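Local coordinates for protein member of DUF4221 family (Bacteroides vulgatus, PDB 3S9J) that is of unknown function but folds as a six-bladed beta-propeller of the DUF4221 family and carries bound sodium ions, at residues Glu13-Phe18 with Val356-Lys361; Glu40-Glu45 with Met330-Arg335; Glu253-Ile258 with Glu293-Thr298. One frame throughout, in Å; residues are numbered along the deposited sequence.

Interaction 1 of 3, residues Glu13-Phe18 with Val356-Lys361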
loop_
_atom_site.group_PDB
_atom_site.type_symbol
_atom_site.label_atom_id
_atom_site.label_comp_id
_atom_site.label_asym_id
_atom_site.label_seq_id
_atom_site.Cartn_x
_atom_site.Cartn_y
_atom_site.Cartn_z
ATOM N N GLU A 13 7.285 20.245 7.744
ATOM C CA GLU A 13 8.603 20.850 7.781
ATOM C C GLU A 13 9.260 21.402 6.505
ATOM O O GLU A 13 9.639 22.587 6.483
ATOM C CB GLU A 13 9.573 19.825 8.364
ATOM C CG GLU A 13 11.050 20.234 8.474
ATOM C CD GLU A 13 11.435 20.791 9.821
ATOM O OE1 GLU A 13 10.559 20.921 10.717
ATOM O OE2 GLU A 13 12.638 21.084 9.978
ATOM N N LYS A 14 9.601 20.534 5.553
ATOM C CA LYS A 14 9.970 21.003 4.229
ATOM C C LYS A 14 9.150 20.304 3.149
ATOM O O LYS A 14 8.386 19.391 3.447
ATOM C CB LYS A 14 11.476 20.797 4.000
ATOM C CG LYS A 14 12.034 19.392 4.325
ATOM C CD LYS A 14 12.628 19.259 5.747
ATOM C CE LYS A 14 13.653 18.098 5.865
ATOM N NZ LYS A 14 14.497 18.149 7.131
ATOM N N GLN A 15 9.302 20.763 1.910
ATOM C CA GLN A 15 8.684 20.126 0.763
ATOM C C GLN A 15 9.728 19.581 -0.202
ATOM O O GLN A 15 10.832 20.101 -0.308
ATOM C CB GLN A 15 7.837 21.135 0.012
ATOM C CG GLN A 15 6.476 21.421 0.602
ATOM C CD GLN A 15 5.504 21.963 -0.453
ATOM O OE1 GLN A 15 5.898 22.713 -1.355
ATOM N NE2 GLN A 15 4.245 21.569 -0.352
ATOM N N LEU A 16 9.348 18.515 -0.881
ATOM C CA LEU A 16 10.109 17.957 -1.992
ATOM C C LEU A 16 9.292 18.193 -3.227
ATOM O O LEU A 16 8.061 18.004 -3.224
ATOM C CB LEU A 16 10.319 16.444 -1.891
ATOM C CG LEU A 16 11.126 15.837 -0.759
ATOM C CD1 LEU A 16 10.975 14.310 -0.867
ATOM C CD2 LEU A 16 12.591 16.274 -0.764
ATOM N N ALA A 17 9.947 18.618 -4.302
ATOM C CA ALA A 17 9.243 18.861 -5.564
ATOM C C ALA A 17 10.070 18.336 -6.726
ATOM O O ALA A 17 11.219 18.753 -6.913
ATOM C CB ALA A 17 8.900 20.349 -5.763
ATOM N N PHE A 18 9.483 17.441 -7.496
ATOM C CA PHE A 18 10.120 16.871 -8.661
ATOM C C PHE A 18 9.440 17.362 -9.951
ATOM O O PHE A 18 8.307 16.958 -10.267
ATOM C CB PHE A 18 10.079 15.341 -8.632
ATOM C CG PHE A 18 10.672 14.716 -7.399
ATOM C CD1 PHE A 18 12.039 14.458 -7.321
ATOM C CD2 PHE A 18 9.857 14.310 -6.348
ATOM C CE1 PHE A 18 12.585 13.856 -6.177
ATOM C CE2 PHE A 18 10.383 13.724 -5.213
ATOM C CZ PHE A 18 11.747 13.478 -5.124
ATOM N N VAL A 356 4.888 16.642 -5.859
ATOM C CA VAL A 356 5.168 17.421 -4.648
ATOM C C VAL A 356 4.809 16.608 -3.424
ATOM O O VAL A 356 3.745 15.973 -3.396
ATOM C CB VAL A 356 4.361 18.742 -4.601
ATOM C CG1 VAL A 356 4.603 19.518 -3.307
ATOM C CG2 VAL A 356 4.696 19.621 -5.813
ATOM N N PHE A 357 5.698 16.631 -2.440
ATOM C CA PHE A 357 5.477 16.012 -1.129
ATOM C C PHE A 357 5.787 16.974 -0.019
ATOM O O PHE A 357 6.724 17.766 -0.129
ATOM C CB PHE A 357 6.387 14.783 -0.927
ATOM C CG PHE A 357 6.173 13.676 -1.885
ATOM C CD1 PHE A 357 5.256 12.664 -1.604
ATOM C CD2 PHE A 357 6.928 13.582 -3.041
ATOM C CE1 PHE A 357 5.080 11.614 -2.462
ATOM C CE2 PHE A 357 6.773 12.520 -3.902
ATOM C CZ PHE A 357 5.835 11.547 -3.651
ATOM N N THR A 358 5.021 16.906 1.072
ATOM C CA THR A 358 5.366 17.604 2.286
ATOM C C THR A 358 5.892 16.595 3.307
ATOM O O THR A 358 5.313 15.523 3.478
ATOM C CB THR A 358 4.168 18.372 2.843
ATOM O OG1 THR A 358 3.814 19.394 1.903
ATOM C CG2 THR A 358 4.516 18.994 4.193
ATOM N N CYS A 359 6.999 16.944 3.962
ATOM C CA CYS A 359 7.590 16.127 5.002
ATOM C C CYS A 359 7.006 16.512 6.348
ATOM O O CYS A 359 7.021 17.689 6.712
ATOM C CB CYS A 359 9.103 16.353 5.043
ATOM S SG CYS A 359 9.948 15.320 6.245
ATOM N N PHE A 360 6.480 15.527 7.059
ATOM C CA PHE A 360 5.941 15.708 8.400
ATOM C C PHE A 360 6.839 15.085 9.435
ATOM O O PHE A 360 7.158 13.905 9.351
ATOM C CB PHE A 360 4.540 15.113 8.499
ATOM C CG PHE A 360 3.547 15.874 7.702
ATOM C CD1 PHE A 360 2.879 16.958 8.262
ATOM C CD2 PHE A 360 3.350 15.576 6.364
ATOM C CE1 PHE A 360 1.989 17.712 7.509
ATOM C CE2 PHE A 360 2.485 16.315 5.599
ATOM C CZ PHE A 360 1.795 17.407 6.166
ATOM N N LYS A 361 7.232 15.904 10.414
ATOM C CA LYS A 361 8.058 15.464 11.545
ATOM C C LYS A 361 7.224 15.301 12.789
ATOM O O LYS A 361 6.181 15.933 12.934
ATOM C CB LYS A 361 9.194 16.461 11.786
ATOM C CG LYS A 361 10.126 16.537 10.553
ATOM C CD LYS A 361 11.462 17.174 10.832
ATOM C CE LYS A 361 12.462 16.886 9.689
ATOM N NZ LYS A 361 13.456 15.809 10.053
#
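Phe18 and Phe357 meet rim to rim. CE2 of Phe18 lies 4.0 Å from CE2 of Phe357, and each atom sits near the plane of the other ring. Phe57 also meets the Phe18 ring, and Phe332 packs edge-to-face with Phe357. Leu16 points to the same face as Phe357, and their CB atoms are 4.4 Å apart.

On the other face, Gln15 reaches across with its chain extended beyond CG. Its amide NE2 comes 3.6 Å from CG1 of Val356 and 3.2 Å from OG1 of Thr358. That hydroxyl is hydrogen-bonded to Glu342. CB of Ala17 completes this side against CG2 of Val356.

At the far end, Lys361 lays its aliphatic chain across Glu13. In the conformers described of Glu13 and Lys14, CD of Lys361 is 3.8 Å from CD of Glu13. A bend at chi2 (95°) brings the Glu13 carboxylate toward the lysine chain. The lysine carbons carry the contact; the charged atoms of the pair do not touch. Lys361 NZ lies 3.9 Å from Lys14 NZ because both form salt bridges to the Glu336 carboxylate. A leucine in place of Lys361 would probably leave Glu336 with Lys14 alone of this pair.

The backbones hold these groups in register. Glu13 N bonds to Cys359 O (2.8 Å), and Cys359 N to Lys14 O. Leu16 and Phe357 exchange a reciprocal pair of backbone hydrogen bonds, and Leu16 N to Phe357 O measures 2.8 Å.

Segments 13-18 and 356-361 run antiparallel, their axes 158° apart. One lies near the start of the chain, the other near its end. Strand 8-19 is the outer strand of a four-stranded sheet otherwise built from late residues. Such joining of the two termini in one blade is the "velcro" closure typical of beta-propellers.

Interaction 2 of 3, residues Glu40-Glu45 with Met330-Arg335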
loop_
_atom_site.group_PDB
_atom_site.type_symbol
_atom_site.label_atom_id
_atom_site.label_comp_id
_atom_site.label_asym_id
_atom_site.label_seq_id
_atom_site.Cartn_x
_atom_site.Cartn_y
_atom_site.Cartn_z
ATOM N N GLU A 40 19.179 7.991 -0.436
ATOM C CA GLU A 40 17.806 7.533 -0.526
ATOM C C GLU A 40 17.172 7.988 -1.850
ATOM O O GLU A 40 17.385 9.111 -2.341
ATOM C CB GLU A 40 16.919 7.956 0.659
ATOM C CG GLU A 40 16.944 9.433 0.955
ATOM C CD GLU A 40 15.883 9.900 1.949
ATOM O OE1 GLU A 40 14.983 9.122 2.348
ATOM O OE2 GLU A 40 15.964 11.078 2.331
ATOM N N TYR A 41 16.325 7.119 -2.360
ATOM C CA TYR A 41 15.649 7.297 -3.614
ATOM C C TYR A 41 14.170 6.926 -3.469
ATOM O O TYR A 41 13.777 6.235 -2.529
ATOM C CB TYR A 41 16.281 6.396 -4.685
ATOM C CG TYR A 41 17.725 6.713 -4.958
ATOM C CD1 TYR A 41 18.076 7.672 -5.878
ATOM C CD2 TYR A 41 18.739 6.025 -4.296
ATOM C CE1 TYR A 41 19.400 8.009 -6.110
ATOM C CE2 TYR A 41 20.067 6.338 -4.531
ATOM C CZ TYR A 41 20.384 7.326 -5.443
ATOM O OH TYR A 41 21.689 7.653 -5.693
ATOM N N LEU A 42 13.383 7.355 -4.449
ATOM C CA LEU A 42 12.022 6.873 -4.604
ATOM C C LEU A 42 11.918 6.059 -5.901
ATOM O O LEU A 42 12.161 6.562 -7.002
ATOM C CB LEU A 42 11.014 8.049 -4.566
ATOM C CG LEU A 42 9.525 7.724 -4.511
ATOM C CD1 LEU A 42 9.196 6.941 -3.247
ATOM C CD2 LEU A 42 8.625 9.007 -4.628
ATOM N N HIS A 43 11.555 4.796 -5.745
ATOM C CA HIS A 43 11.193 3.912 -6.845
ATOM C C HIS A 43 9.767 4.304 -7.248
ATOM O O HIS A 43 8.860 4.219 -6.433
ATOM C CB HIS A 43 11.210 2.486 -6.352
ATOM C CG HIS A 43 10.644 1.477 -7.312
ATOM N ND1 HIS A 43 11.442 0.561 -7.966
ATOM C CD2 HIS A 43 9.365 1.208 -7.692
ATOM C CE1 HIS A 43 10.686 -0.202 -8.739
ATOM N NE2 HIS A 43 9.420 0.145 -8.571
ATOM N N PHE A 44 9.558 4.714 -8.486
ATOM C CA PHE A 44 8.260 5.229 -8.898
ATOM C C PHE A 44 7.841 4.506 -10.166
ATOM O O PHE A 44 8.332 4.807 -11.245
ATOM C CB PHE A 44 8.397 6.729 -9.111
ATOM C CG PHE A 44 7.118 7.474 -9.475
ATOM C CD1 PHE A 44 6.704 7.586 -10.802
ATOM C CD2 PHE A 44 6.409 8.150 -8.497
ATOM C CE1 PHE A 44 5.570 8.347 -11.138
ATOM C CE2 PHE A 44 5.272 8.911 -8.843
ATOM C CZ PHE A 44 4.878 9.009 -10.168
ATOM N N GLU A 45 6.944 3.535 -10.023
ATOM C CA GLU A 45 6.463 2.802 -11.175
ATOM C C GLU A 45 5.662 3.751 -12.041
ATOM O O GLU A 45 4.722 4.347 -11.574
ATOM C CB GLU A 45 5.601 1.621 -10.791
ATOM C CG GLU A 45 5.184 0.794 -11.999
ATOM C CD GLU A 45 4.342 -0.389 -11.586
ATOM O OE1 GLU A 45 4.827 -1.175 -10.750
ATOM O OE2 GLU A 45 3.220 -0.530 -12.094
HETATM N N MSE A 330 -0.269 8.548 -2.168
HETATM C CA MSE A 330 1.161 8.628 -2.482
HETATM C C MSE A 330 1.914 9.170 -1.269
HETATM O O MSE A 330 2.131 10.391 -1.126
HETATM C CB MSE A 330 1.412 9.490 -3.707
HETATM C CG MSE A 330 1.143 8.773 -5.026
HETATM SE SE MSE A 330 1.916 9.687 -6.555
HETATM C CE MSE A 330 0.812 11.302 -6.531
ATOM N N SER A 331 2.225 8.265 -0.349
ATOM C CA SER A 331 2.937 8.595 0.880
ATOM C C SER A 331 4.131 7.643 1.010
ATOM O O SER A 331 4.071 6.512 0.523
ATOM C CB SER A 331 2.017 8.468 2.110
ATOM O OG SER A 331 1.015 9.467 2.082
ATOM N N PHE A 332 5.199 8.117 1.641
ATOM C CA PHE A 332 6.351 7.272 1.949
ATOM C C PHE A 332 7.120 7.806 3.132
ATOM O O PHE A 332 7.047 8.995 3.472
ATOM C CB PHE A 332 7.285 7.138 0.748
ATOM C CG PHE A 332 8.095 8.381 0.422
ATOM C CD1 PHE A 332 7.596 9.337 -0.473
ATOM C CD2 PHE A 332 9.370 8.579 0.945
ATOM C CE1 PHE A 332 8.319 10.466 -0.801
ATOM C CE2 PHE A 332 10.115 9.734 0.620
ATOM C CZ PHE A 332 9.591 10.673 -0.264
ATOM N N VAL A 333 7.850 6.921 3.790
ATOM C CA VAL A 333 8.728 7.354 4.886
ATOM C C VAL A 333 10.138 7.491 4.324
ATOM O O VAL A 333 10.666 6.547 3.725
ATOM C CB VAL A 333 8.747 6.348 6.029
ATOM C CG1 VAL A 333 9.760 6.805 7.154
ATOM C CG2 VAL A 333 7.330 6.165 6.608
ATOM N N GLY A 334 10.725 8.671 4.498
ATOM C CA GLY A 334 12.109 8.954 4.149
ATOM C C GLY A 334 12.952 9.164 5.386
ATOM O O GLY A 334 12.444 9.138 6.505
ATOM N N ARG A 335 14.243 9.398 5.187
ATOM C CA ARG A 335 15.139 9.695 6.326
ATOM C C ARG A 335 14.617 10.795 7.238
ATOM O O ARG A 335 14.721 10.675 8.456
ATOM C CB ARG A 335 16.525 10.075 5.820
ATOM C CG ARG A 335 17.283 8.935 5.171
ATOM C CD ARG A 335 18.554 9.493 4.501
ATOM N NE ARG A 335 19.372 8.434 3.940
ATOM C CZ ARG A 335 20.598 8.597 3.440
ATOM N NH1 ARG A 335 21.182 9.785 3.405
ATOM N NH2 ARG A 335 21.249 7.549 2.983
#
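Glu40 meets Gly334 and Arg335, while Leu42 and Phe44 meet Phe332 and Met330. The contact packs two neighbouring blades of the propeller face to face. Strand 39-46 is the second strand of its blade, and strand 327-334 is the innermost strand of the blade that contains both termini.

The apolar contacts are buried. In the conformer described, CD1 of Leu42 stands over one face of the Phe332 ring, 4.2 Å from its centroid and 20° off the normal, a CH-pi contact. The first torsion of Phe332 (chi1 72°) sets CG between the backbone N and the carbonyl carbon, which turns the ring under Leu42. Nearby, the selenium of Met330, a selenomethionine, approaches the Phe44 ring obliquely. Met330 SE is 4.1 Å from Phe44 CE2, a Met-aromatic contact. Leu355 touches both Met330 and Phe44.

The polar contacts lie at the other end. The Arg335 chain crosses the Glu40 side chain, with CG of Arg335 3.6 Å from CD of Glu40. The carboxylate and guanidinium planes are nearly parallel, but their charged atoms do not touch. Arg335 instead forms its salt bridge with Glu35. Gln33 is a second donor to Glu40 OE1, so two bonds grip this buried oxygen. The first comes from Arg335 N, 2.9 Å from Glu40 OE1, on the syn side and 34° out of the carboxylate plane.

Interaction 3 of 3, residues Glu253-Ile258 with Glu293-Thr298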
loop_
_atom_site.group_PDB
_atom_site.type_symbol
_atom_site.label_atom_id
_atom_site.label_comp_id
_atom_site.label_asym_id
_atom_site.label_seq_id
_atom_site.Cartn_x
_atom_site.Cartn_y
_atom_site.Cartn_z
ATOM N N GLU A 253 -26.273 -5.034 -4.497
ATOM C CA GLU A 253 -26.701 -3.655 -4.202
ATOM C C GLU A 253 -26.233 -2.712 -5.307
ATOM O O GLU A 253 -26.722 -1.589 -5.405
ATOM C CB GLU A 253 -26.159 -3.132 -2.862
ATOM C CG GLU A 253 -26.853 -3.675 -1.638
ATOM C CD GLU A 253 -26.386 -3.023 -0.322
ATOM O OE1 GLU A 253 -25.664 -1.989 -0.347
ATOM O OE2 GLU A 253 -26.765 -3.558 0.750
ATOM N N GLY A 254 -25.286 -3.160 -6.125
ATOM C CA GLY A 254 -24.837 -2.370 -7.256
ATOM C C GLY A 254 -23.887 -1.266 -6.850
ATOM O O GLY A 254 -22.989 -1.478 -6.027
ATOM N N ILE A 255 -24.051 -0.091 -7.455
ATOM C CA ILE A 255 -23.098 0.978 -7.274
ATOM C C ILE A 255 -23.119 1.517 -5.812
ATOM O O ILE A 255 -22.106 1.990 -5.335
ATOM C CB ILE A 255 -23.320 2.134 -8.298
ATOM C CG1 ILE A 255 -22.095 3.022 -8.383
ATOM C CG2 ILE A 255 -24.613 2.946 -7.992
ATOM C CD1 ILE A 255 -20.822 2.359 -8.887
ATOM N N ASN A 256 -24.262 1.400 -5.149
ATOM C CA ASN A 256 -24.485 1.820 -3.769
ATOM C C ASN A 256 -23.456 1.160 -2.817
ATOM O O ASN A 256 -22.909 1.771 -1.887
ATOM C CB ASN A 256 -25.926 1.431 -3.375
ATOM C CG ASN A 256 -26.996 1.878 -4.421
ATOM O OD1 ASN A 256 -27.688 2.869 -4.203
ATOM N ND2 ASN A 256 -27.140 1.126 -5.534
ATOM N N ALA A 257 -23.203 -0.133 -3.071
ATOM C CA ALA A 257 -22.212 -0.872 -2.277
ATOM C C ALA A 257 -20.807 -0.282 -2.401
ATOM O O ALA A 257 -20.064 -0.196 -1.416
ATOM C CB ALA A 257 -22.211 -2.349 -2.659
ATOM N N ILE A 258 -20.440 0.141 -3.612
ATOM C CA ILE A 258 -19.164 0.732 -3.900
ATOM C C ILE A 258 -19.087 2.149 -3.277
ATOM O O ILE A 258 -18.067 2.527 -2.706
ATOM C CB ILE A 258 -18.948 0.850 -5.447
ATOM C CG1 ILE A 258 -19.016 -0.545 -6.122
ATOM C CG2 ILE A 258 -17.670 1.560 -5.791
ATOM C CD1 ILE A 258 -18.325 -1.624 -5.369
ATOM N N GLU A 293 -19.227 13.489 -8.002
ATOM C CA GLU A 293 -18.004 12.744 -7.653
ATOM C C GLU A 293 -18.017 11.294 -8.109
ATOM O O GLU A 293 -18.997 10.614 -7.989
ATOM C CB GLU A 293 -17.760 12.824 -6.129
ATOM C CG GLU A 293 -17.546 14.216 -5.645
ATOM C CD GLU A 293 -17.326 14.317 -4.170
ATOM O OE1 GLU A 293 -18.082 13.716 -3.406
ATOM O OE2 GLU A 293 -16.391 14.989 -3.761
ATOM N N SER A 294 -16.873 10.772 -8.573
ATOM C CA SER A 294 -16.810 9.367 -8.954
ATOM C C SER A 294 -16.987 8.397 -7.795
ATOM O O SER A 294 -16.332 8.543 -6.763
ATOM C CB SER A 294 -15.447 9.048 -9.622
ATOM O OG SER A 294 -15.302 7.648 -9.674
ATOM N N PRO A 295 -17.787 7.342 -7.975
ATOM C CA PRO A 295 -17.948 6.310 -6.980
ATOM C C PRO A 295 -16.731 5.425 -6.779
ATOM O O PRO A 295 -16.638 4.749 -5.763
ATOM C CB PRO A 295 -19.103 5.464 -7.513
ATOM C CG PRO A 295 -19.389 5.971 -8.876
ATOM C CD PRO A 295 -18.583 7.105 -9.193
ATOM N N TYR A 296 -15.811 5.466 -7.746
ATOM C CA TYR A 296 -14.748 4.472 -7.787
ATOM C C TYR A 296 -13.431 4.974 -7.176
ATOM O O TYR A 296 -12.490 4.204 -7.013
ATOM C CB TYR A 296 -14.577 3.957 -9.226
ATOM C CG TYR A 296 -15.743 3.086 -9.670
ATOM C CD1 TYR A 296 -16.006 1.884 -9.050
ATOM C CD2 TYR A 296 -16.560 3.464 -10.704
ATOM C CE1 TYR A 296 -17.061 1.092 -9.434
ATOM C CE2 TYR A 296 -17.611 2.687 -11.091
ATOM C CZ TYR A 296 -17.856 1.499 -10.463
ATOM O OH TYR A 296 -18.911 0.698 -10.867
ATOM N N GLU A 297 -13.365 6.234 -6.788
ATOM C CA GLU A 297 -12.125 6.739 -6.187
ATOM C C GLU A 297 -12.417 7.583 -4.956
ATOM O O GLU A 297 -13.510 8.159 -4.836
ATOM C CB GLU A 297 -11.332 7.556 -7.216
ATOM C CG GLU A 297 -10.802 6.728 -8.434
ATOM C CD GLU A 297 -9.744 5.628 -8.093
ATOM O OE1 GLU A 297 -8.970 5.783 -7.112
ATOM O OE2 GLU A 297 -9.657 4.633 -8.856
ATOM N N THR A 298 -11.453 7.655 -4.052
ATOM C CA THR A 298 -11.586 8.482 -2.858
ATOM C C THR A 298 -11.767 9.942 -3.272
ATOM O O THR A 298 -11.007 10.499 -4.125
ATOM C CB THR A 298 -10.375 8.324 -1.920
ATOM O OG1 THR A 298 -10.224 6.935 -1.587
ATOM C CG2 THR A 298 -10.542 9.210 -0.650
#
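Ile258 and Pro295 bring the two backbones nearest, with CA atoms 6.5 Å apart. They belong to the first turn of helix 255-263 and to an irregular loop between strands 278-284 and 304-309. Within the loop, the Tyr296 backbone N donates to Ser294 OG at 3.0 Å, forming an ST turn round Pro295. At the start of the helix, one of two Asn256 conformers bonds through ND2 to Glu253 O.

The side-chain contact is mainly apolar. CD1 of Ile255 reaches both loop residues. It lies 3.8 Å from CB of Pro295 and, in the Tyr296 conformer described, 3.5 Å from CZ of Tyr296. Ile255 CG1 is anti to the backbone N (chi1 -163°), and this carries CD1 to the hydroxyl end of the ring. Ile258 works further along the same ring. Its CG2 is 3.7 Å from CD1 of Tyr296 and 3.4 Å from the backbone O of Pro295. Both methyl groups approach the ring obliquely. Ile259 of the same helix also touches Pro295.

This is surface packing of a short helix, which leads into strand 266-273, against a long loop of the same blade of the beta-propeller.

How the interactions relate
Interactions 1 and 2 touch and share one blade, the four-stranded sheet that holds strands 8-19, 354-364 and 327-334. Interaction 1 works within that sheet; it is partly buried and held chiefly by backbone hydrogen bonds. Interaction 2 is buried and joins the sheet to the next blade mainly through side chains. Phe357 links them, packing on Phe332 and Leu42. Interaction 3 is a surface contact with its centre about 30 Å from that of interaction 2, on the opposite side of the chain's centre. It rests mainly on apolar contacts. Its segments are 35 residues apart in sequence, whereas interactions 1 and 2 join distant parts of the chain.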